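Local coordinates for protein Poly(A) RNA polymerase GLD2 (Rattus norvegicus, PDB 6LBK) that probably adds successive AMP units from ATP to the 3' ends of selected cytoplasmic mRNAs and single nucleotides to certain microRNAs, as the catalytic core of a poly(A) polymerase, at residues A[132-137]-A[177-182]; A[190-195]-A[266-271]; A[212-217]-A[354-359]; A[248-253]-A[309-314]. The protein carries 1 engineered substitution. One frame throughout, in Å; residues are numbered along the deposited sequence.

Contact 1: A[132-137]-A[177-182]; sequences RHILTL and NVNNTV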
loop_
_atom_site.group_PDB
_atom_site.type_symbol
_atom_site.label_atom_id
_atom_site.label_comp_id
_atom_site.label_asym_id
_atom_site.label_seq_id
_atom_site.Cartn_x
_atom_site.Cartn_y
_atom_site.Cartn_z
ATOM N N ARG A 132 7.709 16.063 15.610
ATOM C CA ARG A 132 6.536 16.217 16.469
ATOM C C ARG A 132 6.182 17.680 16.691
ATOM O O ARG A 132 4.995 18.021 16.711
ATOM C CB ARG A 132 6.672 15.493 17.818
ATOM C CG ARG A 132 6.627 13.958 17.750
ATOM C CD ARG A 132 6.189 13.363 19.103
ATOM N NE ARG A 132 7.206 13.330 20.152
ATOM C CZ ARG A 132 6.950 13.020 21.423
ATOM N NH1 ARG A 132 5.708 12.739 21.798
ATOM N NH2 ARG A 132 7.926 12.997 22.323
ATOM N N HIS A 133 7.180 18.561 16.884
ATOM C CA HIS A 133 6.846 19.976 17.064
ATOM C C HIS A 133 6.113 20.523 15.847
ATOM O O HIS A 133 5.109 21.237 15.973
ATOM C CB HIS A 133 8.112 20.815 17.276
ATOM C CG HIS A 133 8.601 20.869 18.689
ATOM N ND1 HIS A 133 9.527 21.800 19.110
ATOM C CD2 HIS A 133 8.322 20.101 19.768
ATOM C CE1 HIS A 133 9.785 21.614 20.392
ATOM N NE2 HIS A 133 9.069 20.588 20.816
ATOM N N ILE A 134 6.576 20.156 14.655
ATOM C CA ILE A 134 5.914 20.592 13.432
ATOM C C ILE A 134 4.526 19.980 13.301
ATOM O O ILE A 134 3.585 20.669 12.896
ATOM C CB ILE A 134 6.791 20.298 12.209
ATOM C CG1 ILE A 134 8.132 21.018 12.351
ATOM C CG2 ILE A 134 6.065 20.674 10.927
ATOM C CD1 ILE A 134 9.227 20.301 11.607
ATOM N N LEU A 135 4.373 18.678 13.579
ATOM C CA LEU A 135 3.050 18.079 13.423
ATOM C C LEU A 135 2.051 18.713 14.375
ATOM O O LEU A 135 0.901 18.976 14.001
ATOM C CB LEU A 135 3.095 16.572 13.641
ATOM C CG LEU A 135 1.817 15.879 13.166
ATOM C CD1 LEU A 135 1.550 16.197 11.729
ATOM C CD2 LEU A 135 1.952 14.388 13.327
ATOM N N THR A 136 2.477 19.015 15.599
ATOM C CA THR A 136 1.533 19.630 16.517
ATOM C C THR A 136 1.231 21.073 16.100
ATOM O O THR A 136 0.084 21.522 16.229
ATOM C CB THR A 136 2.030 19.507 17.964
ATOM O OG1 THR A 136 1.099 20.135 18.855
ATOM C CG2 THR A 136 3.393 20.114 18.160
ATOM N N LEU A 137 2.228 21.813 15.573
ATOM C CA LEU A 137 1.955 23.161 15.050
ATOM C C LEU A 137 0.982 23.121 13.873
ATOM O O LEU A 137 0.033 23.915 13.804
ATOM C CB LEU A 137 3.253 23.864 14.637
ATOM C CG LEU A 137 3.787 24.890 15.648
ATOM C CD1 LEU A 137 5.169 25.389 15.258
ATOM C CD2 LEU A 137 2.820 26.057 15.797
ATOM N N ASN A 177 1.711 13.235 7.718
ATOM C CA ASN A 177 2.852 13.045 8.600
ATOM C C ASN A 177 3.911 14.071 8.245
ATOM O O ASN A 177 3.815 14.761 7.229
ATOM C CB ASN A 177 3.412 11.616 8.520
ATOM C CG ASN A 177 4.106 11.332 7.215
ATOM O OD1 ASN A 177 5.178 11.870 6.931
ATOM N ND2 ASN A 177 3.498 10.464 6.401
ATOM N N VAL A 178 4.939 14.166 9.082
ATOM C CA VAL A 178 6.005 15.137 8.871
ATOM C C VAL A 178 7.314 14.414 8.625
ATOM O O VAL A 178 7.801 13.686 9.498
ATOM C CB VAL A 178 6.159 16.105 10.046
ATOM C CG1 VAL A 178 7.237 17.086 9.705
ATOM C CG2 VAL A 178 4.874 16.805 10.282
ATOM N N ASN A 179 7.870 14.617 7.430
ATOM C CA ASN A 179 9.242 14.273 7.083
ATOM C C ASN A 179 9.487 12.780 6.952
ATOM O O ASN A 179 10.646 12.347 6.920
ATOM C CB ASN A 179 10.231 14.887 8.072
ATOM C CG ASN A 179 10.498 16.328 7.759
ATOM O OD1 ASN A 179 10.715 16.688 6.599
ATOM N ND2 ASN A 179 10.393 17.175 8.757
ATOM N N ASN A 180 8.441 11.963 6.846
ATOM C CA ASN A 180 8.665 10.547 6.561
ATOM C C ASN A 180 8.870 10.371 5.058
ATOM O O ASN A 180 7.985 9.942 4.313
ATOM C CB ASN A 180 7.540 9.668 7.069
ATOM C CG ASN A 180 7.899 8.217 6.955
ATOM O OD1 ASN A 180 9.000 7.826 7.325
ATOM N ND2 ASN A 180 7.007 7.420 6.399
ATOM N N THR A 181 10.067 10.740 4.605
ATOM C CA THR A 181 10.345 10.823 3.181
ATOM C C THR A 181 10.376 9.462 2.497
ATOM O O THR A 181 10.136 9.396 1.284
ATOM C CB THR A 181 11.666 11.559 2.976
ATOM O OG1 THR A 181 12.696 10.911 3.735
ATOM C CG2 THR A 181 11.524 12.981 3.455
ATOM N N VAL A 182 10.624 8.371 3.230
ATOM C CA VAL A 182 10.651 7.066 2.570
ATOM C C VAL A 182 9.321 6.770 1.875
ATOM O O VAL A 182 9.289 6.149 0.801
ATOM C CB VAL A 182 11.041 5.961 3.578
ATOM C CG1 VAL A 182 9.999 5.813 4.664
ATOM C CG2 VAL A 182 11.218 4.632 2.863
#
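Val178 points its two methyl groups at Ile134 and Leu135, neighbours on one face of helix 128-144, and these apolar touches carry the contact. Its CG2 takes the Leu135 side, 3.7 Å from Leu135 CD1, the two side chains sliding past each other in opposite directions. The other methyl, CG1, turns to Ile134, whose CG2 lies 4.0 Å from Val178 CG1, and here the side chains cross at about a right angle. Because chi1 is -178°, CG1 lies opposite the backbone N and CG2 beside it, and the fork opens to both residues, which suits a beta-branched residue in a strand. Cutting Val178 back to alanine removes both methyls and would probably leave a gap beneath Ile134 and Leu135, letting their ends shift.

Polar groups stay at the margin. Ile134 CD1 comes within 4.4 Å of Asn179 ND2, while Asn179 OD1 is bonded to Val116 N in the adjoining strand. Within 177-182, Asn177 OD1 accepts from Asn180 N at 3.3 Å, an Asx motif formed where the chain leaves the strand.

Helix 128-144 thus packs on the palm sheet, where strand 172-178 runs between strands 110-116 and 162-167. Ile134 extends the packing to Leu114 and Val116, and strand 110-116 also carries Asp111, a probable ligand of the catalytic magnesium.

Contact 2: A[190-195]-A[266-271]; sequences LRTYAY and HHAPCN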
loop_
_atom_site.group_PDB
_atom_site.type_symbol
_atom_site.label_atom_id
_atom_site.label_comp_id
_atom_site.label_asym_id
_atom_site.label_seq_id
_atom_site.Cartn_x
_atom_site.Cartn_y
_atom_site.Cartn_z
ATOM N N LEU A 190 6.401 1.528 -5.979
ATOM C CA LEU A 190 5.162 0.769 -6.088
ATOM C C LEU A 190 4.384 1.166 -7.324
ATOM O O LEU A 190 3.866 0.301 -8.053
ATOM C CB LEU A 190 4.308 1.007 -4.841
ATOM C CG LEU A 190 4.345 -0.071 -3.752
ATOM C CD1 LEU A 190 5.756 -0.362 -3.248
ATOM C CD2 LEU A 190 3.377 0.299 -2.622
ATOM N N ARG A 191 4.344 2.466 -7.612
ATOM C CA ARG A 191 3.656 2.935 -8.808
ATOM C C ARG A 191 4.261 2.315 -10.061
ATOM O O ARG A 191 3.531 1.919 -10.978
ATOM C CB ARG A 191 3.697 4.471 -8.881
ATOM C CG ARG A 191 3.135 5.031 -10.172
ATOM C CD ARG A 191 2.820 6.496 -10.106
ATOM N NE ARG A 191 2.244 6.967 -11.366
ATOM C CZ ARG A 191 0.940 7.087 -11.618
ATOM N NH1 ARG A 191 0.541 7.510 -12.813
ATOM N NH2 ARG A 191 0.036 6.787 -10.687
ATOM N N THR A 192 5.591 2.170 -10.097
ATOM C CA THR A 192 6.242 1.598 -11.273
ATOM C C THR A 192 5.899 0.123 -11.424
ATOM O O THR A 192 5.746 -0.369 -12.545
ATOM C CB THR A 192 7.761 1.808 -11.189
ATOM O OG1 THR A 192 8.028 3.199 -10.992
ATOM C CG2 THR A 192 8.437 1.366 -12.477
ATOM N N TYR A 193 5.741 -0.579 -10.302
ATOM C CA TYR A 193 5.217 -1.931 -10.346
ATOM C C TYR A 193 3.754 -1.933 -10.766
ATOM O O TYR A 193 3.322 -2.810 -11.529
ATOM C CB TYR A 193 5.343 -2.565 -8.974
ATOM C CG TYR A 193 6.702 -3.061 -8.585
ATOM C CD1 TYR A 193 7.289 -4.127 -9.244
ATOM C CD2 TYR A 193 7.370 -2.507 -7.500
ATOM C CE1 TYR A 193 8.506 -4.607 -8.849
ATOM C CE2 TYR A 193 8.588 -2.984 -7.103
ATOM C CZ TYR A 193 9.148 -4.032 -7.776
ATOM O OH TYR A 193 10.368 -4.499 -7.374
ATOM N N ALA A 194 2.976 -0.956 -10.264
ATOM C CA ALA A 194 1.531 -0.949 -10.491
ATOM C C ALA A 194 1.199 -0.893 -11.977
ATOM O O ALA A 194 0.140 -1.361 -12.400
ATOM C CB ALA A 194 0.888 0.220 -9.741
ATOM N N TYR A 195 2.063 -0.295 -12.780
ATOM C CA TYR A 195 1.803 -0.190 -14.206
ATOM C C TYR A 195 2.798 -1.006 -15.036
ATOM O O TYR A 195 2.798 -0.904 -16.269
ATOM C CB TYR A 195 1.789 1.289 -14.615
ATOM C CG TYR A 195 0.636 2.046 -13.984
ATOM C CD1 TYR A 195 -0.621 2.082 -14.590
ATOM C CD2 TYR A 195 0.792 2.686 -12.755
ATOM C CE1 TYR A 195 -1.687 2.760 -13.993
ATOM C CE2 TYR A 195 -0.260 3.367 -12.155
ATOM C CZ TYR A 195 -1.494 3.407 -12.773
ATOM O OH TYR A 195 -2.531 4.088 -12.160
ATOM N N HIS A 266 9.321 10.946 -8.873
ATOM C CA HIS A 266 8.199 10.549 -9.722
ATOM C C HIS A 266 8.572 10.391 -11.196
ATOM O O HIS A 266 7.757 9.868 -11.970
ATOM C CB HIS A 266 7.068 11.572 -9.585
ATOM C CG HIS A 266 7.376 12.899 -10.196
ATOM N ND1 HIS A 266 6.950 13.252 -11.458
ATOM C CD2 HIS A 266 8.069 13.961 -9.721
ATOM C CE1 HIS A 266 7.370 14.475 -11.735
ATOM N NE2 HIS A 266 8.054 14.925 -10.700
ATOM N N HIS A 267 9.784 10.797 -11.600
ATOM C CA HIS A 267 10.233 10.517 -12.957
ATOM C C HIS A 267 10.493 9.038 -13.183
ATOM O O HIS A 267 10.534 8.609 -14.342
ATOM C CB HIS A 267 11.498 11.303 -13.297
ATOM C CG HIS A 267 11.259 12.758 -13.562
ATOM N ND1 HIS A 267 10.007 13.333 -13.506
ATOM C CD2 HIS A 267 12.113 13.753 -13.897
ATOM C CE1 HIS A 267 10.101 14.620 -13.786
ATOM N NE2 HIS A 267 11.368 14.901 -14.027
ATOM N N ALA A 268 10.704 8.258 -12.112
ATOM C CA ALA A 268 11.088 6.856 -12.288
ATOM C C ALA A 268 10.088 6.056 -13.118
ATOM O O ALA A 268 10.525 5.336 -14.035
ATOM C CB ALA A 268 11.324 6.208 -10.921
ATOM N N PRO A 269 8.770 6.121 -12.876
ATOM C CA PRO A 269 7.839 5.356 -13.726
ATOM C C PRO A 269 7.832 5.788 -15.185
ATOM O O PRO A 269 7.426 4.992 -16.039
ATOM C CB PRO A 269 6.472 5.579 -13.060
ATOM C CG PRO A 269 6.642 6.774 -12.211
ATOM C CD PRO A 269 8.061 6.738 -11.741
ATOM N N CYS A 270 8.251 7.021 -15.502
ATOM C CA CYS A 270 8.359 7.424 -16.902
ATOM C C CYS A 270 9.557 6.782 -17.587
ATOM O O CYS A 270 9.557 6.646 -18.815
ATOM C CB CYS A 270 8.485 8.949 -17.037
ATOM S SG CYS A 270 7.107 9.964 -16.442
ATOM N N ASN A 271 10.567 6.369 -16.823
ATOM C CA ASN A 271 11.785 5.801 -17.382
ATOM C C ASN A 271 11.693 4.292 -17.591
ATOM O O ASN A 271 12.177 3.783 -18.605
ATOM C CB ASN A 271 12.970 6.106 -16.457
ATOM C CG ASN A 271 13.140 7.597 -16.171
ATOM O OD1 ASN A 271 13.308 7.999 -15.017
ATOM N ND2 ASN A 271 13.108 8.418 -17.220
#
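Thr192 meets Pro269 where the last turn of helix 182-194 comes up against the short helix 268-271, whose backbone bonding is partly weak, the two CA atoms only 4.8 Å apart. The threonine CB packs 3.6 Å from Leu248 CD1 of helix 248-251. From CB the chain forks: the methyl CG2, anti to the backbone N, also packs on Leu248 CD1, while OG1 lies beside that nitrogen, anti to the carbonyl carbon (chi1 -54°). There the hydroxyl reaches back along its own helix to hydrogen-bond Phe188 O, and lies against the proline: Thr192 OG1 is 3.5 Å from Pro269 CB and 3.6 Å from Pro269 CD, the side chains crossing at about a right angle. Beside them, Arg191 CD stands 4.4 Å from Pro269 CG; its guanidinium has Tyr195 CE2 over one face, and NH2 bonds to Leu100 O.

Proline suits the first turn of a helix, where its missing N-H costs little. Threonine suits the facing surface because it is compact and can satisfy its oxygen internally. The segments thus join by van der Waals contact of the proline ring with a hydroxyl oxygen already bonded to Phe188 O, by shape more than polar pairing.

Contact 3: A[212-217]-A[354-359]; sequences SHHEIN and FLKSWQ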
loop_
_atom_site.group_PDB
_atom_site.type_symbol
_atom_site.label_atom_id
_atom_site.label_comp_id
_atom_site.label_asym_id
_atom_site.label_seq_id
_atom_site.Cartn_x
_atom_site.Cartn_y
_atom_site.Cartn_z
ATOM N N SER A 212 -9.584 -6.405 3.801
ATOM C CA SER A 212 -10.396 -5.472 4.581
ATOM C C SER A 212 -11.726 -6.098 4.975
ATOM O O SER A 212 -12.257 -5.829 6.062
ATOM C CB SER A 212 -10.614 -4.168 3.814
ATOM O OG SER A 212 -11.738 -3.479 4.342
ATOM N N HIS A 213 -12.323 -6.879 4.079
ATOM C CA HIS A 213 -13.615 -7.456 4.408
ATOM C C HIS A 213 -13.488 -8.400 5.585
ATOM O O HIS A 213 -14.371 -8.431 6.448
ATOM C CB HIS A 213 -14.211 -8.184 3.209
ATOM C CG HIS A 213 -15.402 -9.018 3.560
ATOM N ND1 HIS A 213 -16.616 -8.470 3.917
ATOM C CD2 HIS A 213 -15.549 -10.361 3.665
ATOM C CE1 HIS A 213 -17.467 -9.440 4.201
ATOM N NE2 HIS A 213 -16.845 -10.597 4.056
ATOM N N HIS A 214 -12.362 -9.112 5.685
ATOM C CA HIS A 214 -12.179 -10.104 6.732
ATOM C C HIS A 214 -11.514 -9.535 7.971
ATOM O O HIS A 214 -11.013 -10.310 8.797
ATOM C CB HIS A 214 -11.386 -11.307 6.216
ATOM C CG HIS A 214 -12.098 -12.073 5.150
ATOM N ND1 HIS A 214 -13.143 -12.930 5.427
ATOM C CD2 HIS A 214 -11.925 -12.113 3.808
ATOM C CE1 HIS A 214 -13.590 -13.456 4.302
ATOM N NE2 HIS A 214 -12.860 -12.984 3.305
ATOM N N GLU A 215 -11.474 -8.204 8.105
ATOM C CA GLU A 215 -11.013 -7.544 9.331
ATOM C C GLU A 215 -9.578 -7.924 9.657
ATOM O O GLU A 215 -9.216 -8.038 10.826
ATOM C CB GLU A 215 -11.937 -7.869 10.521
ATOM C CG GLU A 215 -12.571 -6.662 11.212
ATOM C CD GLU A 215 -11.635 -5.462 11.360
ATOM O OE1 GLU A 215 -10.491 -5.625 11.847
ATOM O OE2 GLU A 215 -12.025 -4.351 10.934
ATOM N N ILE A 216 -8.745 -8.123 8.630
ATOM C CA ILE A 216 -7.318 -8.365 8.805
ATOM C C ILE A 216 -6.470 -7.313 8.119
ATOM O O ILE A 216 -5.257 -7.478 8.008
ATOM C CB ILE A 216 -6.918 -9.767 8.302
ATOM C CG1 ILE A 216 -6.989 -9.828 6.768
ATOM C CG2 ILE A 216 -7.821 -10.820 8.910
ATOM C CD1 ILE A 216 -6.804 -11.244 6.191
ATOM N N ASN A 217 -7.065 -6.209 7.701
ATOM C CA ASN A 217 -6.312 -5.193 6.983
ATOM C C ASN A 217 -6.324 -3.899 7.794
ATOM O O ASN A 217 -6.811 -2.867 7.319
ATOM C CB ASN A 217 -6.911 -4.986 5.586
ATOM C CG ASN A 217 -6.122 -3.984 4.747
ATOM O OD1 ASN A 217 -4.969 -3.672 5.056
ATOM N ND2 ASN A 217 -6.755 -3.451 3.700
ATOM N N PHE A 354 -6.431 -16.999 5.501
ATOM C CA PHE A 354 -5.837 -17.408 4.227
ATOM C C PHE A 354 -6.259 -18.827 3.873
ATOM O O PHE A 354 -6.734 -19.091 2.762
ATOM C CB PHE A 354 -4.309 -17.292 4.259
ATOM C CG PHE A 354 -3.786 -15.923 3.875
ATOM C CD1 PHE A 354 -3.578 -15.604 2.553
ATOM C CD2 PHE A 354 -3.486 -14.978 4.840
ATOM C CE1 PHE A 354 -3.112 -14.353 2.179
ATOM C CE2 PHE A 354 -2.991 -13.720 4.474
ATOM C CZ PHE A 354 -2.802 -13.404 3.140
ATOM N N LEU A 355 -6.137 -19.741 4.834
ATOM C CA LEU A 355 -6.492 -21.131 4.578
ATOM C C LEU A 355 -7.945 -21.253 4.132
ATOM O O LEU A 355 -8.241 -21.822 3.070
ATOM C CB LEU A 355 -6.250 -21.955 5.836
ATOM C CG LEU A 355 -6.394 -23.427 5.512
ATOM C CD1 LEU A 355 -5.355 -23.835 4.468
ATOM C CD2 LEU A 355 -6.250 -24.198 6.774
ATOM N N LYS A 356 -8.860 -20.694 4.930
ATOM C CA LYS A 356 -10.290 -20.774 4.658
ATOM C C LYS A 356 -10.656 -20.161 3.308
ATOM O O LYS A 356 -11.445 -20.745 2.549
ATOM C CB LYS A 356 -11.055 -20.074 5.783
ATOM C CG LYS A 356 -12.488 -19.733 5.420
ATOM C CD LYS A 356 -13.258 -19.117 6.579
ATOM C CE LYS A 356 -14.436 -18.277 6.069
ATOM N NZ LYS A 356 -14.015 -16.965 5.486
ATOM N N SER A 357 -10.139 -18.960 3.005
ATOM C CA SER A 357 -10.497 -18.333 1.740
ATOM C C SER A 357 -9.951 -19.127 0.565
ATOM O O SER A 357 -10.650 -19.289 -0.448
ATOM C CB SER A 357 -10.026 -16.870 1.697
ATOM O OG SER A 357 -10.723 -16.102 2.661
ATOM N N TRP A 358 -8.722 -19.647 0.674
ATOM C CA TRP A 358 -8.246 -20.517 -0.392
ATOM C C TRP A 358 -9.151 -21.743 -0.545
ATOM O O TRP A 358 -9.393 -22.185 -1.674
ATOM C CB TRP A 358 -6.788 -20.942 -0.166
ATOM C CG TRP A 358 -6.407 -22.101 -1.081
ATOM C CD1 TRP A 358 -6.219 -22.051 -2.439
ATOM C CD2 TRP A 358 -6.182 -23.461 -0.699
ATOM N NE1 TRP A 358 -5.896 -23.295 -2.920
ATOM C CE2 TRP A 358 -5.866 -24.180 -1.873
ATOM C CE3 TRP A 358 -6.213 -24.143 0.521
ATOM C CZ2 TRP A 358 -5.593 -25.557 -1.863
ATOM C CZ3 TRP A 358 -5.950 -25.526 0.529
ATOM C CH2 TRP A 358 -5.647 -26.210 -0.658
ATOM N N GLN A 359 -9.734 -22.241 0.552
ATOM C CA GLN A 359 -10.602 -23.419 0.450
ATOM C C GLN A 359 -11.928 -23.103 -0.252
ATOM O O GLN A 359 -12.309 -23.777 -1.231
ATOM C CB GLN A 359 -10.863 -24.026 1.842
ATOM C CG GLN A 359 -9.914 -25.142 2.229
ATOM C CD GLN A 359 -10.361 -25.888 3.487
ATOM O OE1 GLN A 359 -10.326 -25.353 4.596
ATOM N NE2 GLN A 359 -10.833 -27.113 3.305
#
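His214 faces Lys356 and Ser357 in a partly buried polar contact, where the end of helix 200-213 approaches the side of helix 344-363, far from the catalytic metal site. The backbones stay well apart, 9.8 Å between the CA atoms of His214 and Ser357, and the space between them is spanned by side chains, chiefly the imidazole and the lysine. The imidazole comes in with Lys356 NZ 3.7 Å from His214 CE1 and Ser357 OG 3.8 Å from His214 NE2, both oblique to the ring.

These are contacts of proximity, for each polar end is bonded elsewhere. His214 NE2 is tied to Val370 O, Lys356 NZ to Gln353 OE1, and Ser357 OG to both Trp210 NE1 and Gln353 O. A bend at the last torsion of Lys356 (chi4 -75°) turns its ammonium aside from an otherwise extended chain. That positive charge, 4.1 Å from His214 ND1, would probably disfavour a second proton on the imidazole. The ring is further fixed by His213, whose CD2 sits 3.7 Å above the His214 plane, over its centre. A small serine suits the buried helix surface here, leaving room for the histidine and Trp210.

The turn beyond His214 is a Schellman motif: Glu215, at positive phi, is its C-prime residue, with bonds from Ile216 N to Ala211 O and from Glu215 N to Ser212 O. Ile216 then folds back on Ala211, the apolar pairing characteristic of this helix ending.

Contact 4: A[248-253]-A[309-314]; sequences LQKIYP and EAKAIP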
loop_
_atom_site.group_PDB
_atom_site.type_symbol
_atom_site.label_atom_id
_atom_site.label_comp_id
_atom_site.label_asym_id
_atom_site.label_seq_id
_atom_site.Cartn_x
_atom_site.Cartn_y
_atom_site.Cartn_z
ATOM N N LEU A 248 12.587 -4.285 -9.554
ATOM C CA LEU A 248 12.864 -2.980 -10.152
ATOM C C LEU A 248 14.166 -2.382 -9.616
ATOM O O LEU A 248 14.915 -1.752 -10.369
ATOM C CB LEU A 248 11.697 -2.017 -9.910
ATOM C CG LEU A 248 10.385 -2.197 -10.678
ATOM C CD1 LEU A 248 9.322 -1.272 -10.116
ATOM C CD2 LEU A 248 10.575 -1.964 -12.169
ATOM N N GLN A 249 14.453 -2.570 -8.325
ATOM C CA GLN A 249 15.619 -1.935 -7.708
ATOM C C GLN A 249 16.928 -2.608 -8.111
ATOM O O GLN A 249 17.988 -1.968 -8.092
ATOM C CB GLN A 249 15.461 -1.938 -6.192
ATOM C CG GLN A 249 14.431 -0.963 -5.701
ATOM C CD GLN A 249 14.135 -1.142 -4.238
ATOM O OE1 GLN A 249 13.418 -2.058 -3.843
ATOM N NE2 GLN A 249 14.697 -0.269 -3.417
ATOM N N LYS A 250 16.889 -3.902 -8.418
ATOM C CA LYS A 250 18.070 -4.575 -8.941
ATOM C C LYS A 250 18.335 -4.219 -10.403
ATOM O O LYS A 250 19.495 -4.019 -10.787
ATOM C CB LYS A 250 17.932 -6.085 -8.759
ATOM C CG LYS A 250 18.030 -6.539 -7.314
ATOM C CD LYS A 250 17.859 -8.041 -7.222
ATOM C CE LYS A 250 18.339 -8.581 -5.888
ATOM N NZ LYS A 250 18.122 -10.059 -5.812
ATOM N N ILE A 251 17.287 -4.137 -11.234
ATOM C CA ILE A 251 17.487 -3.933 -12.669
ATOM C C ILE A 251 17.716 -2.455 -12.993
ATOM O O ILE A 251 18.488 -2.132 -13.900
ATOM C CB ILE A 251 16.304 -4.513 -13.477
ATOM C CG1 ILE A 251 16.183 -6.024 -13.254
ATOM C CG2 ILE A 251 16.451 -4.207 -14.964
ATOM C CD1 ILE A 251 14.943 -6.642 -13.864
ATOM N N TYR A 252 17.035 -1.535 -12.297
ATOM C CA TYR A 252 17.174 -0.092 -12.530
ATOM C C TYR A 252 17.401 0.647 -11.210
ATOM O O TYR A 252 16.554 1.445 -10.796
ATOM C CB TYR A 252 15.944 0.500 -13.231
ATOM C CG TYR A 252 15.327 -0.314 -14.353
ATOM C CD1 TYR A 252 14.357 -1.272 -14.079
ATOM C CD2 TYR A 252 15.674 -0.098 -15.682
ATOM C CE1 TYR A 252 13.768 -2.022 -15.089
ATOM C CE2 TYR A 252 15.084 -0.849 -16.705
ATOM C CZ TYR A 252 14.133 -1.811 -16.396
ATOM O OH TYR A 252 13.529 -2.574 -17.372
ATOM N N PRO A 253 18.543 0.438 -10.532
ATOM C CA PRO A 253 18.762 1.158 -9.257
ATOM C C PRO A 253 18.881 2.662 -9.443
ATOM O O PRO A 253 18.597 3.416 -8.508
ATOM C CB PRO A 253 20.076 0.557 -8.718
ATOM C CG PRO A 253 20.497 -0.513 -9.705
ATOM C CD PRO A 253 19.778 -0.231 -10.993
ATOM N N GLU A 309 14.809 -7.661 -3.164
ATOM C CA GLU A 309 15.597 -8.744 -3.734
ATOM C C GLU A 309 14.793 -9.617 -4.685
ATOM O O GLU A 309 15.392 -10.417 -5.407
ATOM C CB GLU A 309 16.157 -9.610 -2.608
ATOM C CG GLU A 309 17.231 -8.928 -1.820
ATOM C CD GLU A 309 17.602 -9.706 -0.590
ATOM O OE1 GLU A 309 18.180 -10.805 -0.722
ATOM O OE2 GLU A 309 17.268 -9.234 0.516
ATOM N N ALA A 310 13.471 -9.408 -4.753
ATOM C CA ALA A 310 12.535 -10.274 -5.478
ATOM C C ALA A 310 12.664 -11.723 -4.995
ATOM O O ALA A 310 12.575 -12.683 -5.771
ATOM C CB ALA A 310 12.729 -10.170 -6.991
ATOM N N LYS A 311 12.878 -11.873 -3.684
ATOM C CA LYS A 311 13.187 -13.177 -3.116
ATOM C C LYS A 311 12.571 -13.286 -1.729
ATOM O O LYS A 311 12.232 -12.280 -1.075
ATOM C CB LYS A 311 14.704 -13.406 -3.028
ATOM C CG LYS A 311 15.385 -13.601 -4.378
ATOM C CD LYS A 311 16.896 -13.799 -4.250
ATOM C CE LYS A 311 17.492 -14.172 -5.598
ATOM N NZ LYS A 311 18.958 -14.324 -5.557
ATOM N N ALA A 312 12.428 -14.530 -1.296
ATOM C CA ALA A 312 12.276 -14.850 0.113
ATOM C C ALA A 312 13.662 -15.082 0.703
ATOM O O ALA A 312 14.472 -15.813 0.127
ATOM C CB ALA A 312 11.381 -16.073 0.294
ATOM N N ILE A 313 13.944 -14.432 1.827
ATOM C CA ILE A 313 15.266 -14.480 2.441
ATOM C C ILE A 313 15.073 -15.106 3.819
ATOM O O ILE A 313 13.966 -15.024 4.363
ATOM C CB ILE A 313 15.862 -13.059 2.508
ATOM C CG1 ILE A 313 15.964 -12.456 1.101
ATOM C CG2 ILE A 313 17.209 -13.000 3.237
ATOM C CD1 ILE A 313 16.648 -13.352 0.096
ATOM N N PRO A 314 16.073 -15.760 4.410
ATOM C CA PRO A 314 15.921 -16.230 5.793
ATOM C C PRO A 314 15.894 -15.059 6.758
ATOM O O PRO A 314 16.518 -14.019 6.524
ATOM C CB PRO A 314 17.168 -17.092 6.014
ATOM C CG PRO A 314 18.142 -16.586 4.999
ATOM C CD PRO A 314 17.295 -16.315 3.801
#
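Lys250 reaches out from helix 248-251 to set its ammonium on the Glu309 backbone, giving this surface contact one firm point. Lys250 NZ donates to Glu309 O at 2.8 Å, approaching at 119° to the C=O bond and tilted just 16° from the carbonyl plane. The methylene before it packs there too, Lys250 CE lying 3.5 Å from Glu309 CA. Such reach needs a long residue: fully extended beyond CG, the lysine spans the space between the segments and meets the other side with its last methylenes and ammonium.

The accepting carbonyl belongs to the turn between strands 303-306 and 311-314. There Ala310 and Lys311 stand against the single Ser306 of the partner strand, a G1 beta bulge, with Ala310 at the positive phi (55°) this bulge calls for. Ser306 OG holds Glu309 N, steadying the residue whose carbonyl the lysine grips.

Outward the packing is looser. Lys311, also extended, comes in across the end of Lys250, bringing Lys311 NZ to 4.4 Å from Lys250 NZ, a like-charge approach probably eased by solvent. Glu309 turns its CB away overall, though CB still touches Lys250; Glu309 OE1 stops 5.1 Å from Lys250 NZ, not in contact, though its charge may offset part of the lysines'.

How the contacts relate
From the N terminus, contact 1 comes first and closes a loop wholly within the palm, bringing helix 128-144 onto strand 172-178 before any other contact opens. That strand leads directly into helix 182-194, which contact 2 joins to helix 268-271. Contact 3 starts on the next helix, 200-213, and ties it to the C-terminal helix 344-363; contact 4 joins helix 248-251 to the turn before strand 311-314. Contact 2 crosses both contact 3 and contact 4, their segments alternating along the chain, whereas contact 4 falls entirely between the two segments of contact 3. Contacts 2 and 4 touch in space, through a probable hydrogen bond between Tyr193 OH and Leu248 N (3.1 Å).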